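Local coordinates for protein porphyranase B (Zobellia galactanivorans, PDB 3JUU) that hydrolyses the sulfated red-algal polysaccharide porphyran at linkages between beta-D-galactopyranose and alpha-L-galactopyranose-6-sulfate, releasing mostly disaccharides, at residues K115-F120 with M240-Y245; T142-Q147 with I234-R239; Y204-W207 with E213-F216. All coordinates share one frame; numbering follows the deposited sequence.

Contact 1: residues K115-F120 with M240-Y245; sequences KANKTF and MVVETY
F120 and T244 run alongside each other, and the methyl CG2 of T244 comes within 3.7 Å of CE1 of the phenyl ring. The methyl approaches the ring obliquely. F120 starts off across the line to the other segment, but with CG between its backbone N and carbonyl carbon (chi1 77°) the far end of the ring swings nearer to T244. H94 meets the same ring edge-to-face.

N117 and V242 meet head-on, and ND2 of the amide stops 3.7 Å from the methyl CG1 of V242. This is van der Waals contact; ND2 hydrogen-bonds to OG1 of T265, with a weak second bond to O of S122.

The other end of the N117 amide makes an Asx turn: OD1 accepts the N-H of T119 at 3.0 Å, in the carbonyl plane on a lone pair. The hydroxyl OG1 of T119 donates to the same OD1 at 2.7 Å, but from 49° above that plane. Gripped by two donors, the oxygen fixes how the amide is turned, and with it the side that ND2 offers to V242. The turn belongs to the loop between strands 108-115 and 122-128 of the GH16 jelly roll, opposite the end of strand 237-242, where the chain runs on toward the substrate cleft.

Between the backbones a water bridges the segments, accepting from N of Y245 at 2.9 Å and probably donating to O of F120 at 2.7 Å. E243, a probable substrate-binding residue, points away from the loop; its OE1 pairs with R57 and holds a glycerol. Y245 reaches E148, the likely proton donor, through its hydroxyl.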
ATOM      1  N   LYS A 115      -8.211  -4.602   6.487  1.00  8.12           N
ATOM      2  CA  LYS A 115      -9.008  -3.740   7.350  1.00  9.28           C
ATOM      3  C   LYS A 115      -8.065  -2.717   7.957  1.00  9.01           C
ATOM      4  O   LYS A 115      -6.974  -3.079   8.488  1.00  9.67           O
ATOM      5  CB  LYS A 115      -9.722  -4.583   8.442  1.00 10.45           C
ATOM      6  CG  LYS A 115     -10.364  -3.740   9.508  1.00 11.08           C
ATOM      7  CD  LYS A 115     -10.886  -4.581  10.730  1.00 21.33           C
ATOM      8  CE  LYS A 115     -12.099  -5.332  10.482  1.00 27.95           C
ATOM      9  NZ  LYS A 115     -12.304  -6.139  11.762  1.00 30.92           N
ATOM     10  N   ALA A 116      -8.429  -1.451   7.871  1.00 10.63           N
ATOM     11  CA  ALA A 116      -7.510  -0.428   8.326  1.00  9.05           C
ATOM     12  C   ALA A 116      -7.467  -0.376   9.864  1.00  9.66           C
ATOM     13  O   ALA A 116      -8.440  -0.828  10.563  1.00  7.94           O
ATOM     14  CB  ALA A 116      -7.914   0.994   7.759  1.00  8.47           C
ATOM     15  N   ASN A 117      -6.359   0.165  10.381  1.00  8.70           N
ATOM     16  CA  ASN A 117      -6.332   0.536  11.818  1.00  9.90           C
ATOM     17  C   ASN A 117      -7.201   1.743  12.043  1.00 10.14           C
ATOM     18  O   ASN A 117      -7.409   2.518  11.141  1.00  9.05           O
ATOM     19  CB  ASN A 117      -4.906   0.678  12.379  1.00  9.93           C
ATOM     20  CG  ASN A 117      -4.183   1.911  11.866  1.00  8.05           C
ATOM     21  OD1 ASN A 117      -4.576   3.041  12.188  1.00 10.16           O
ATOM     22  ND2 ASN A 117      -3.109   1.705  11.129  1.00  9.71           N
ATOM     23  N   LYS A 118      -7.680   1.918  13.273  1.00  9.73           N
ATOM     24  CA  LYS A 118      -8.541   3.033  13.680  1.00 10.51           C
ATOM     25  C   LYS A 118      -7.747   4.183  14.377  1.00 13.17           C
ATOM     26  O   LYS A 118      -8.217   4.813  15.352  1.00 17.55           O
ATOM     27  CB  LYS A 118      -9.566   2.441  14.661  1.00 10.82           C
ATOM     28  CG  LYS A 118     -10.730   3.378  14.904  1.00 11.19           C
ATOM     29  CD  LYS A 118     -11.798   2.573  15.798  1.00 15.64           C
ATOM     30  CE  LYS A 118     -12.958   3.511  16.063  1.00 20.96           C
ATOM     31  NZ  LYS A 118     -13.977   2.901  16.946  1.00 24.33           N
ATOM     32  N   THR A 119      -6.549   4.462  13.889  1.00 10.14           N
ATOM     33  CA  THR A 119      -5.670   5.498  14.469  1.00  8.87           C
ATOM     34  C   THR A 119      -5.328   6.580  13.430  1.00  9.54           C
ATOM     35  O   THR A 119      -5.723   6.506  12.246  1.00  9.62           O
ATOM     36  CB  THR A 119      -4.290   4.960  14.981  1.00  8.80           C
ATOM     37  OG1 THR A 119      -3.371   4.803  13.880  1.00 10.62           O
ATOM     38  CG2 THR A 119      -4.449   3.595  15.692  1.00  7.88           C
ATOM     39  N   PHE A 120      -4.647   7.605  13.888  1.00  8.95           N
ATOM     40  CA  PHE A 120      -4.233   8.674  12.944  1.00  9.13           C
ATOM     41  C   PHE A 120      -3.155   8.250  11.936  1.00  7.98           C
ATOM     42  O   PHE A 120      -2.851   9.056  10.996  1.00  8.27           O
ATOM     43  CB  PHE A 120      -3.722   9.894  13.778  1.00  8.08           C
ATOM     44  CG  PHE A 120      -2.321   9.714  14.354  1.00  8.50           C
ATOM     45  CD1 PHE A 120      -1.230  10.412  13.787  1.00  9.07           C
ATOM     46  CD2 PHE A 120      -2.094   8.925  15.491  1.00  9.84           C
ATOM     47  CE1 PHE A 120       0.073  10.275  14.264  1.00 10.39           C
ATOM     48  CE2 PHE A 120      -0.808   8.809  16.031  1.00  9.47           C
ATOM     49  CZ  PHE A 120       0.316   9.462  15.414  1.00  9.84           C
ATOM     50  N   MET A 240       3.224  -2.792   2.032  1.00  9.05           N
ATOM     51  CA  MET A 240       2.114  -2.681   2.984  1.00  8.91           C
ATOM     52  C   MET A 240       2.729  -1.909   4.180  1.00  9.89           C
ATOM     53  O   MET A 240       3.653  -2.409   4.869  1.00  9.24           O
ATOM     54  CB  MET A 240       1.628  -4.097   3.423  1.00 10.74           C
ATOM     55  CG  MET A 240       0.857  -4.881   2.296  1.00 12.64           C
ATOM     56  SD  MET A 240       2.153  -5.825   1.315  1.00 22.92           S
ATOM     57  CE  MET A 240       2.593  -7.231   2.342  1.00 12.89           C
ATOM     58  N   VAL A 241       2.238  -0.693   4.416  1.00 10.16           N
ATOM     59  CA  VAL A 241       2.984   0.245   5.277  1.00  9.00           C
ATOM     60  C   VAL A 241       1.999   0.950   6.161  1.00  8.80           C
ATOM     61  O   VAL A 241       0.885   1.355   5.728  1.00  8.87           O
ATOM     62  CB  VAL A 241       3.821   1.264   4.427  1.00  7.97           C
ATOM     63  CG1 VAL A 241       4.376   2.448   5.308  1.00 12.01           C
ATOM     64  CG2 VAL A 241       4.978   0.502   3.677  1.00 10.04           C
ATOM     65  N   VAL A 242       2.434   1.187   7.392  1.00  8.51           N
ATOM     66  CA  VAL A 242       1.606   1.900   8.375  1.00  7.87           C
ATOM     67  C   VAL A 242       2.545   2.997   8.880  1.00  8.46           C
ATOM     68  O   VAL A 242       3.604   2.696   9.463  1.00  8.53           O
ATOM     69  CB  VAL A 242       1.203   0.928   9.552  1.00  7.71           C
ATOM     70  CG1 VAL A 242       0.611   1.776  10.756  1.00  6.01           C
ATOM     71  CG2 VAL A 242       0.160  -0.112   9.052  1.00  8.37           C
ATOM     72  N   GLU A 243       2.210   4.262   8.614  1.00  8.12           N
ATOM     73  CA  GLU A 243       3.203   5.359   8.769  1.00  8.97           C
ATOM     74  C   GLU A 243       2.513   6.566   9.414  1.00  9.55           C
ATOM     75  O   GLU A 243       1.272   6.567   9.552  1.00  8.64           O
ATOM     76  CB  GLU A 243       3.677   5.788   7.381  1.00  9.81           C
ATOM     77  CG  GLU A 243       2.669   6.652   6.643  1.00  8.66           C
ATOM     78  CD  GLU A 243       2.634   6.305   5.163  1.00 15.10           C
ATOM     79  OE1 GLU A 243       3.294   7.044   4.389  1.00 12.08           O
ATOM     80  OE2 GLU A 243       1.948   5.327   4.789  1.00 13.72           O
ATOM     81  N   THR A 244       3.266   7.629   9.701  1.00  8.72           N
ATOM     82  CA  THR A 244       2.593   8.932   9.987  1.00  8.46           C
ATOM     83  C   THR A 244       2.686   9.775   8.684  1.00  9.24           C
ATOM     84  O   THR A 244       3.724   9.798   8.004  1.00  9.36           O
ATOM     85  CB  THR A 244       3.330   9.658  11.157  1.00  8.25           C
ATOM     86  OG1 THR A 244       4.745   9.593  10.869  1.00  7.43           O
ATOM     87  CG2 THR A 244       3.062   8.899  12.529  1.00 11.25           C
ATOM     88  N   TYR A 245       1.598  10.440   8.363  1.00  9.66           N
ATOM     89  CA  TYR A 245       1.588  11.460   7.318  1.00 10.30           C
ATOM     90  C   TYR A 245       1.701  12.854   7.959  1.00 10.22           C
ATOM     91  O   TYR A 245       1.095  13.109   8.971  1.00  8.26           O
ATOM     92  CB  TYR A 245       0.195  11.434   6.679  1.00 10.06           C
ATOM     93  CG  TYR A 245      -0.083  10.241   5.828  1.00  8.93           C
ATOM     94  CD1 TYR A 245       0.703   9.927   4.742  1.00 10.03           C
ATOM     95  CD2 TYR A 245      -1.256   9.474   6.066  1.00  9.75           C
ATOM     96  CE1 TYR A 245       0.351   8.850   3.847  1.00 10.51           C
ATOM     97  CE2 TYR A 245      -1.601   8.459   5.194  1.00  8.32           C
ATOM     98  CZ  TYR A 245      -0.782   8.129   4.128  1.00 10.09           C
ATOM     99  OH  TYR A 245      -1.197   7.092   3.302  1.00 11.05           O
TER
HETATM  100  O   HOH W   1      -0.551  10.330  10.269  1.00  8.21           O

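Contact 2: residues T142-Q147 with I234-R239; sequences TELDIQ and IEMYLR
M236 carries most of this contact by laying its sulfur against T142: SD sits 3.4 Å from the backbone O and 3.5 Å from the hydroxyl OG1 of that residue. The two side chains pass at a slant, and T142 holds OG1 between its backbone N and carbonyl carbon (chi1 57°), which sets the hydroxyl beside the sulfur along with the residue's own backbone O. These are polar-to-sulfur contacts without a hydrogen bond.

Two apolar contacts go with it. The thioether bends at its last torsion (chi3 -82°), which carries CE to 3.9 Å from CB of L144. At the other end, CD1 of I234 reaches CG2 of T142 at 4.1 Å, methyl against methyl. W208, from strand 202-210, also touches M236. Were M236 cut back to an alanine, the space between T142 and L144 would probably be left poorly filled, with no sulfur beside the threonine oxygens and no methyl against L144.

The polar link is indirect. A water stands 2.9 Å from OG1 of T142 and accepts the backbone N-H of I234, also at 2.9 Å.

Strand 141-150 bonds through its backbone to strands 122-128 and 166-174, and a classic beta bulge sets I146 and Q147 together across from F125. That bulge lies within the E-x-D-x-x-E signature of GH16, in which E143 is the probable nucleophile and E148 the probable proton donor. E143 points away from M236, into the cleft, where OE1 pairs with R174 and OE2 holds a glycerol.

With no direct hydrogen bond joining the segments, the sulfur and methyl groups back the buried side of the catalytic strand, while the acid chemistry is kept on its other side.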
ATOM      1  N   THR A 142       8.206   5.718 -10.187  1.00 10.88           N
ATOM      2  CA  THR A 142       6.838   5.490 -10.571  1.00  9.28           C
ATOM      3  C   THR A 142       6.263   4.830  -9.304  1.00 11.59           C
ATOM      4  O   THR A 142       6.795   3.891  -8.774  1.00 11.53           O
ATOM      5  CB  THR A 142       6.683   4.495 -11.787  1.00 11.95           C
ATOM      6  OG1 THR A 142       7.300   3.222 -11.485  1.00 11.25           O
ATOM      7  CG2 THR A 142       7.284   5.035 -13.035  1.00  9.75           C
ATOM      8  N   GLU A 143       5.172   5.401  -8.792  1.00 11.13           N
ATOM      9  CA  GLU A 143       4.508   4.853  -7.594  1.00 10.81           C
ATOM     10  C   GLU A 143       3.054   4.686  -7.937  1.00 11.00           C
ATOM     11  O   GLU A 143       2.429   5.620  -8.433  1.00  9.46           O
ATOM     12  CB  GLU A 143       4.671   5.874  -6.428  1.00 10.71           C
ATOM     13  CG  GLU A 143       3.919   5.402  -5.136  1.00  7.96           C
ATOM     14  CD  GLU A 143       4.064   6.460  -4.019  1.00 11.18           C
ATOM     15  OE1 GLU A 143       4.893   7.408  -4.131  1.00 12.11           O
ATOM     16  OE2 GLU A 143       3.300   6.348  -3.032  1.00 11.17           O
ATOM     17  N   LEU A 144       2.519   3.497  -7.632  1.00  9.45           N
ATOM     18  CA  LEU A 144       1.106   3.151  -7.904  1.00 10.07           C
ATOM     19  C   LEU A 144       0.452   2.808  -6.524  1.00  9.49           C
ATOM     20  O   LEU A 144       0.656   1.759  -5.951  1.00  7.08           O
ATOM     21  CB  LEU A 144       1.077   1.936  -8.897  1.00 10.56           C
ATOM     22  CG  LEU A 144      -0.253   1.671  -9.661  1.00  8.81           C
ATOM     23  CD1 LEU A 144      -0.123   0.422 -10.518  1.00 10.78           C
ATOM     24  CD2 LEU A 144      -1.466   1.565  -8.695  1.00  7.10           C
ATOM     25  N   ASP A 145      -0.319   3.755  -5.997  1.00  9.01           N
ATOM     26  CA  ASP A 145      -1.029   3.577  -4.701  1.00  8.40           C
ATOM     27  C   ASP A 145      -2.410   2.971  -4.895  1.00  8.33           C
ATOM     28  O   ASP A 145      -3.281   3.553  -5.568  1.00  8.55           O
ATOM     29  CB  ASP A 145      -1.131   4.957  -4.024  1.00  8.89           C
ATOM     30  CG  ASP A 145       0.247   5.580  -3.852  1.00 11.82           C
ATOM     31  OD1 ASP A 145       1.102   4.946  -3.167  1.00  9.86           O
ATOM     32  OD2 ASP A 145       0.502   6.638  -4.452  1.00 11.72           O
ATOM     33  N   ILE A 146      -2.620   1.805  -4.293  1.00  7.53           N
ATOM     34  CA  ILE A 146      -3.831   1.091  -4.547  1.00  8.38           C
ATOM     35  C   ILE A 146      -4.837   1.534  -3.504  1.00  9.14           C
ATOM     36  O   ILE A 146      -6.000   1.906  -3.817  1.00  9.10           O
ATOM     37  CB  ILE A 146      -3.587  -0.444  -4.552  1.00  7.93           C
ATOM     38  CG1 ILE A 146      -2.537  -0.762  -5.551  1.00  8.38           C
ATOM     39  CG2 ILE A 146      -4.947  -1.238  -4.746  1.00  7.34           C
ATOM     40  CD1 ILE A 146      -1.899  -2.047  -5.339  1.00 10.81           C
ATOM     41  N   GLN A 147      -4.412   1.538  -2.212  1.00  7.32           N
ATOM     42  CA  GLN A 147      -5.255   2.134  -1.201  1.00  8.24           C
ATOM     43  C   GLN A 147      -4.366   2.851  -0.173  1.00  8.48           C
ATOM     44  O   GLN A 147      -3.341   2.304   0.279  1.00  9.08           O
ATOM     45  CB  GLN A 147      -6.137   1.061  -0.494  1.00  7.57           C
ATOM     46  CG  GLN A 147      -6.810   1.442   0.814  1.00 10.00           C
ATOM     47  CD  GLN A 147      -7.849   2.569   0.687  1.00 11.81           C
ATOM     48  OE1 GLN A 147      -7.693   3.453  -0.165  1.00  8.75           O
ATOM     49  NE2 GLN A 147      -8.917   2.548   1.524  1.00  9.25           N
ATOM     50  N   ILE A 234       8.227   0.079 -15.643  1.00 10.68           N
ATOM     51  CA  ILE A 234       9.447  -0.287 -14.837  1.00 11.88           C
ATOM     52  C   ILE A 234       8.978  -1.289 -13.771  1.00 12.68           C
ATOM     53  O   ILE A 234       7.890  -1.112 -13.206  1.00 11.97           O
ATOM     54  CB  ILE A 234      10.180   0.952 -14.139  1.00 10.42           C
ATOM     55  CG1 ILE A 234      10.519   2.070 -15.173  1.00 11.69           C
ATOM     56  CG2 ILE A 234      11.506   0.467 -13.474  1.00 11.36           C
ATOM     57  CD1 ILE A 234      10.719   3.410 -14.621  1.00 11.64           C
ATOM     58  N   GLU A 235       9.791  -2.302 -13.499  1.00 10.69           N
ATOM     59  CA  GLU A 235       9.490  -3.305 -12.444  1.00 11.66           C
ATOM     60  C   GLU A 235       9.141  -2.627 -11.126  1.00 10.70           C
ATOM     61  O   GLU A 235       9.808  -1.653 -10.710  1.00 11.48           O
ATOM     62  CB  GLU A 235      10.770  -4.201 -12.205  1.00 12.03           C
ATOM     63  CG  GLU A 235      10.460  -5.397 -11.315  1.00 17.30           C
ATOM     64  CD  GLU A 235      11.724  -6.254 -11.088  1.00 22.43           C
ATOM     65  OE1 GLU A 235      12.792  -5.834 -11.550  1.00 28.08           O
ATOM     66  OE2 GLU A 235      11.670  -7.233 -10.367  1.00 26.80           O
ATOM     67  N   MET A 236       8.087  -3.105 -10.473  1.00 10.10           N
ATOM     68  CA  MET A 236       7.687  -2.504  -9.194  1.00  9.31           C
ATOM     69  C   MET A 236       7.549  -3.574  -8.119  1.00 10.11           C
ATOM     70  O   MET A 236       7.447  -4.755  -8.420  1.00 11.97           O
ATOM     71  CB  MET A 236       6.385  -1.699  -9.323  1.00  8.69           C
ATOM     72  CG  MET A 236       6.672  -0.366 -10.038  1.00  7.73           C
ATOM     73  SD  MET A 236       5.388   0.904  -9.759  1.00 10.80           S
ATOM     74  CE  MET A 236       4.141   0.483 -10.919  1.00  7.40           C
ATOM     75  N   TYR A 237       7.565  -3.133  -6.847  1.00 10.33           N
ATOM     76  CA  TYR A 237       7.605  -4.002  -5.648  1.00 10.46           C
ATOM     77  C   TYR A 237       6.472  -3.606  -4.778  1.00 11.43           C
ATOM     78  O   TYR A 237       6.175  -2.376  -4.717  1.00 11.83           O
ATOM     79  CB  TYR A 237       8.927  -3.777  -4.864  1.00  9.53           C
ATOM     80  CG  TYR A 237      10.155  -4.115  -5.739  1.00 11.23           C
ATOM     81  CD1 TYR A 237      10.765  -5.412  -5.678  1.00 13.90           C
ATOM     82  CD2 TYR A 237      10.622  -3.190  -6.720  1.00 11.71           C
ATOM     83  CE1 TYR A 237      11.883  -5.734  -6.507  1.00 15.18           C
ATOM     84  CE2 TYR A 237      11.709  -3.515  -7.563  1.00 14.33           C
ATOM     85  CZ  TYR A 237      12.309  -4.804  -7.449  1.00 17.33           C
ATOM     86  OH  TYR A 237      13.371  -5.121  -8.288  1.00 19.10           O
ATOM     87  N   LEU A 238       5.889  -4.595  -4.080  1.00 10.25           N
ATOM     88  CA  LEU A 238       4.746  -4.367  -3.202  1.00 10.04           C
ATOM     89  C   LEU A 238       5.154  -3.699  -1.884  1.00  9.65           C
ATOM     90  O   LEU A 238       6.334  -3.831  -1.401  1.00  9.84           O
ATOM     91  CB  LEU A 238       4.015  -5.661  -2.877  1.00 11.61           C
ATOM     92  CG  LEU A 238       3.203  -6.234  -4.056  1.00 13.46           C
ATOM     93  CD1 LEU A 238       2.869  -7.717  -3.777  1.00 13.36           C
ATOM     94  CD2 LEU A 238       1.913  -5.454  -4.329  1.00 11.51           C
ATOM     95  N   ARG A 239       4.201  -2.958  -1.348  1.00  7.06           N
ATOM     96  CA  ARG A 239       4.384  -2.287  -0.065  1.00  9.37           C
ATOM     97  C   ARG A 239       3.094  -2.426   0.741  1.00  9.69           C
ATOM     98  O   ARG A 239       1.994  -2.109   0.233  1.00  9.99           O
ATOM     99  CB  ARG A 239       4.588  -0.790  -0.256  1.00  7.36           C
ATOM    100  CG  ARG A 239       5.861  -0.424  -1.043  1.00  7.45           C
ATOM    101  CD  ARG A 239       7.123  -0.522  -0.086  1.00  8.40           C
ATOM    102  NE  ARG A 239       8.340  -0.185  -0.820  1.00  7.98           N
ATOM    103  CZ  ARG A 239       9.136  -1.062  -1.437  1.00 11.44           C
ATOM    104  NH1 ARG A 239       8.801  -2.313  -1.541  1.00 10.26           N
ATOM    105  NH2 ARG A 239      10.277  -0.610  -1.970  1.00 13.27           N
TER
HETATM  106  O   HOH W   2       6.528   1.309 -13.581  1.00 10.52           O

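Contact 3: residues Y204-W207 with E213-F216; sequences YGVW and EIIF
W207 and I215 are joined by the two backbone bonds of an antiparallel hydrogen-bonded pair. N of W207 donates to O of I215 at 2.7 Å, nearly straight at 158°, and N of I215 returns the bond to O of W207 at 2.9 Å. Both carbonyl oxygens also receive a CA-H: that of V206 leans on O of I215, and that of I214 on O of W207. O of G205 takes the CA-H of F216 and lies at the edge of its ring, while G205 bonds through its backbone with F217.

V206 and F216 form the adjoining non-hydrogen-bonded pair, so their backbone groups look outward, V206 bonding with Y110 and F216 with Q223. Their side chains share one face. There CG2 of V206 lies 3.6 Å from CE1 of the F216 ring and only 3.4 Å from CG2 of I214, a tight methyl contact.

On the opposite face, CE3 of the W207 indole meets CD1 of I215 at 3.9 Å, and W27 meets the indole edge-to-face. The carboxylate of E213 is satisfied by K225, K209 and S210.

This is a beta hairpin, strands 202-210 and 213-218, whose V206 and F216 side packs on strand 141-150 in the GH16 beta-sandwich.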
ATOM      1  N   TYR A 204      -8.867  -4.559  -2.026  1.00  9.05           N
ATOM      2  CA  TYR A 204      -8.380  -3.436  -2.844  1.00  9.26           C
ATOM      3  C   TYR A 204      -7.519  -4.046  -3.935  1.00  9.17           C
ATOM      4  O   TYR A 204      -6.556  -4.775  -3.651  1.00  9.41           O
ATOM      5  CB  TYR A 204      -7.492  -2.529  -1.944  1.00  7.00           C
ATOM      6  CG  TYR A 204      -8.241  -1.926  -0.780  1.00  7.68           C
ATOM      7  CD1 TYR A 204      -9.173  -0.866  -1.009  1.00  7.93           C
ATOM      8  CD2 TYR A 204      -8.089  -2.406   0.555  1.00  9.19           C
ATOM      9  CE1 TYR A 204      -9.915  -0.306   0.031  1.00 10.41           C
ATOM     10  CE2 TYR A 204      -8.850  -1.844   1.604  1.00  8.92           C
ATOM     11  CZ  TYR A 204      -9.753  -0.800   1.345  1.00  9.36           C
ATOM     12  OH  TYR A 204     -10.435  -0.164   2.377  1.00 11.86           O
ATOM     13  N   GLY A 205      -7.806  -3.682  -5.203  1.00  9.63           N
ATOM     14  CA  GLY A 205      -7.114  -4.315  -6.328  1.00  6.90           C
ATOM     15  C   GLY A 205      -6.744  -3.291  -7.395  1.00  7.78           C
ATOM     16  O   GLY A 205      -7.390  -2.260  -7.530  1.00  8.43           O
ATOM     17  N   VAL A 206      -5.697  -3.590  -8.135  1.00  8.52           N
ATOM     18  CA  VAL A 206      -5.356  -2.796  -9.311  1.00  7.20           C
ATOM     19  C   VAL A 206      -4.993  -3.743 -10.441  1.00  8.03           C
ATOM     20  O   VAL A 206      -4.166  -4.678 -10.281  1.00  9.21           O
ATOM     21  CB  VAL A 206      -4.217  -1.801  -9.042  1.00  8.84           C
ATOM     22  CG1 VAL A 206      -2.875  -2.544  -8.663  1.00 10.30           C
ATOM     23  CG2 VAL A 206      -4.030  -0.851 -10.268  1.00  9.97           C
ATOM     24  N   TRP A 207      -5.568  -3.478 -11.620  1.00  8.40           N
ATOM     25  CA  TRP A 207      -4.997  -4.085 -12.881  1.00  8.33           C
ATOM     26  C   TRP A 207      -4.012  -3.170 -13.499  1.00  8.97           C
ATOM     27  O   TRP A 207      -4.383  -2.115 -14.058  1.00  9.14           O
ATOM     28  CB  TRP A 207      -6.119  -4.437 -13.867  1.00  8.78           C
ATOM     29  CG  TRP A 207      -5.646  -5.259 -15.031  1.00 12.07           C
ATOM     30  CD1 TRP A 207      -4.472  -5.958 -15.139  1.00 13.71           C
ATOM     31  CD2 TRP A 207      -6.324  -5.406 -16.293  1.00 14.18           C
ATOM     32  NE1 TRP A 207      -4.416  -6.581 -16.392  1.00 14.71           N
ATOM     33  CE2 TRP A 207      -5.540  -6.246 -17.096  1.00 13.17           C
ATOM     34  CE3 TRP A 207      -7.537  -4.915 -16.795  1.00 19.62           C
ATOM     35  CZ2 TRP A 207      -5.910  -6.593 -18.436  1.00 19.60           C
ATOM     36  CZ3 TRP A 207      -7.923  -5.280 -18.152  1.00 22.54           C
ATOM     37  CH2 TRP A 207      -7.092  -6.078 -18.935  1.00 18.58           C
ATOM     38  N   GLU A 213      -2.228   2.247 -18.640  1.00 13.01           N
ATOM     39  CA  GLU A 213      -3.601   1.917 -18.294  1.00 11.22           C
ATOM     40  C   GLU A 213      -3.590   1.243 -16.951  1.00 10.37           C
ATOM     41  O   GLU A 213      -3.011   0.155 -16.825  1.00 11.17           O
ATOM     42  CB  GLU A 213      -4.191   0.898 -19.293  1.00 14.65           C
ATOM     43  CG  GLU A 213      -4.203   1.395 -20.717  1.00 17.06           C
ATOM     44  CD  GLU A 213      -4.635   0.257 -21.654  1.00 24.08           C
ATOM     45  OE1 GLU A 213      -3.746  -0.535 -22.044  1.00 19.04           O
ATOM     46  OE2 GLU A 213      -5.861   0.132 -21.881  1.00 23.12           O
ATOM     47  N   ILE A 214      -4.211   1.901 -15.952  1.00  9.79           N
ATOM     48  CA  ILE A 214      -4.188   1.364 -14.590  1.00  9.67           C
ATOM     49  C   ILE A 214      -5.658   1.328 -14.221  1.00 10.14           C
ATOM     50  O   ILE A 214      -6.302   2.350 -14.316  1.00 12.78           O
ATOM     51  CB  ILE A 214      -3.415   2.337 -13.658  1.00  9.75           C
ATOM     52  CG1 ILE A 214      -1.961   2.638 -14.169  1.00 15.82           C
ATOM     53  CG2 ILE A 214      -3.499   1.871 -12.175  1.00 10.76           C
ATOM     54  CD1 ILE A 214      -1.008   1.508 -14.106  1.00 16.74           C
ATOM     55  N   ILE A 215      -6.175   0.193 -13.759  1.00  9.98           N
ATOM     56  CA  ILE A 215      -7.592   0.064 -13.488  1.00  8.40           C
ATOM     57  C   ILE A 215      -7.796  -0.405 -12.066  1.00  8.00           C
ATOM     58  O   ILE A 215      -7.281  -1.424 -11.694  1.00  9.66           O
ATOM     59  CB  ILE A 215      -8.260  -0.962 -14.471  1.00 10.15           C
ATOM     60  CG1 ILE A 215      -8.142  -0.411 -15.894  1.00 13.43           C
ATOM     61  CG2 ILE A 215      -9.744  -1.116 -14.142  1.00  8.56           C
ATOM     62  CD1 ILE A 215      -7.086  -1.012 -16.672  1.00 16.79           C
ATOM     63  N   PHE A 216      -8.532   0.373 -11.298  1.00  7.64           N
ATOM     64  CA  PHE A 216      -8.658   0.070  -9.834  1.00  8.28           C
ATOM     65  C   PHE A 216      -9.956  -0.662  -9.548  1.00  9.73           C
ATOM     66  O   PHE A 216     -10.995  -0.339 -10.151  1.00 10.33           O
ATOM     67  CB  PHE A 216      -8.634   1.389  -9.020  1.00  8.21           C
ATOM     68  CG  PHE A 216      -7.276   2.052  -9.035  1.00  9.53           C
ATOM     69  CD1 PHE A 216      -6.229   1.507  -8.274  1.00  8.71           C
ATOM     70  CD2 PHE A 216      -7.063   3.202  -9.802  1.00 12.09           C
ATOM     71  CE1 PHE A 216      -4.944   2.059  -8.358  1.00  6.37           C
ATOM     72  CE2 PHE A 216      -5.796   3.834  -9.825  1.00 10.47           C
ATOM     73  CZ  PHE A 216      -4.754   3.251  -9.071  1.00  8.27           C
TER

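How the contacts relate
All three contacts are largely buried, though contact 3 has partly exposed residues in W207 and E213. Contact 1 lies at the far end of strand 237-242, facing a loop, and contact 2 at the run leading into it, which it sets against the catalytic strand; their centres are about 17 Å apart. Neither has a direct hydrogen bond across it: contact 1 relies on van der Waals touches and contact 2 adds a sulfur against oxygens, each with one bridging water, whereas contact 3 is sewn by backbone bonds within a hairpin. Contacts 2 and 3 meet directly: CD2 of L144 packs 3.5 Å from CE1 of F216, and NE2 of Q147 probably bonds to OH of Y204.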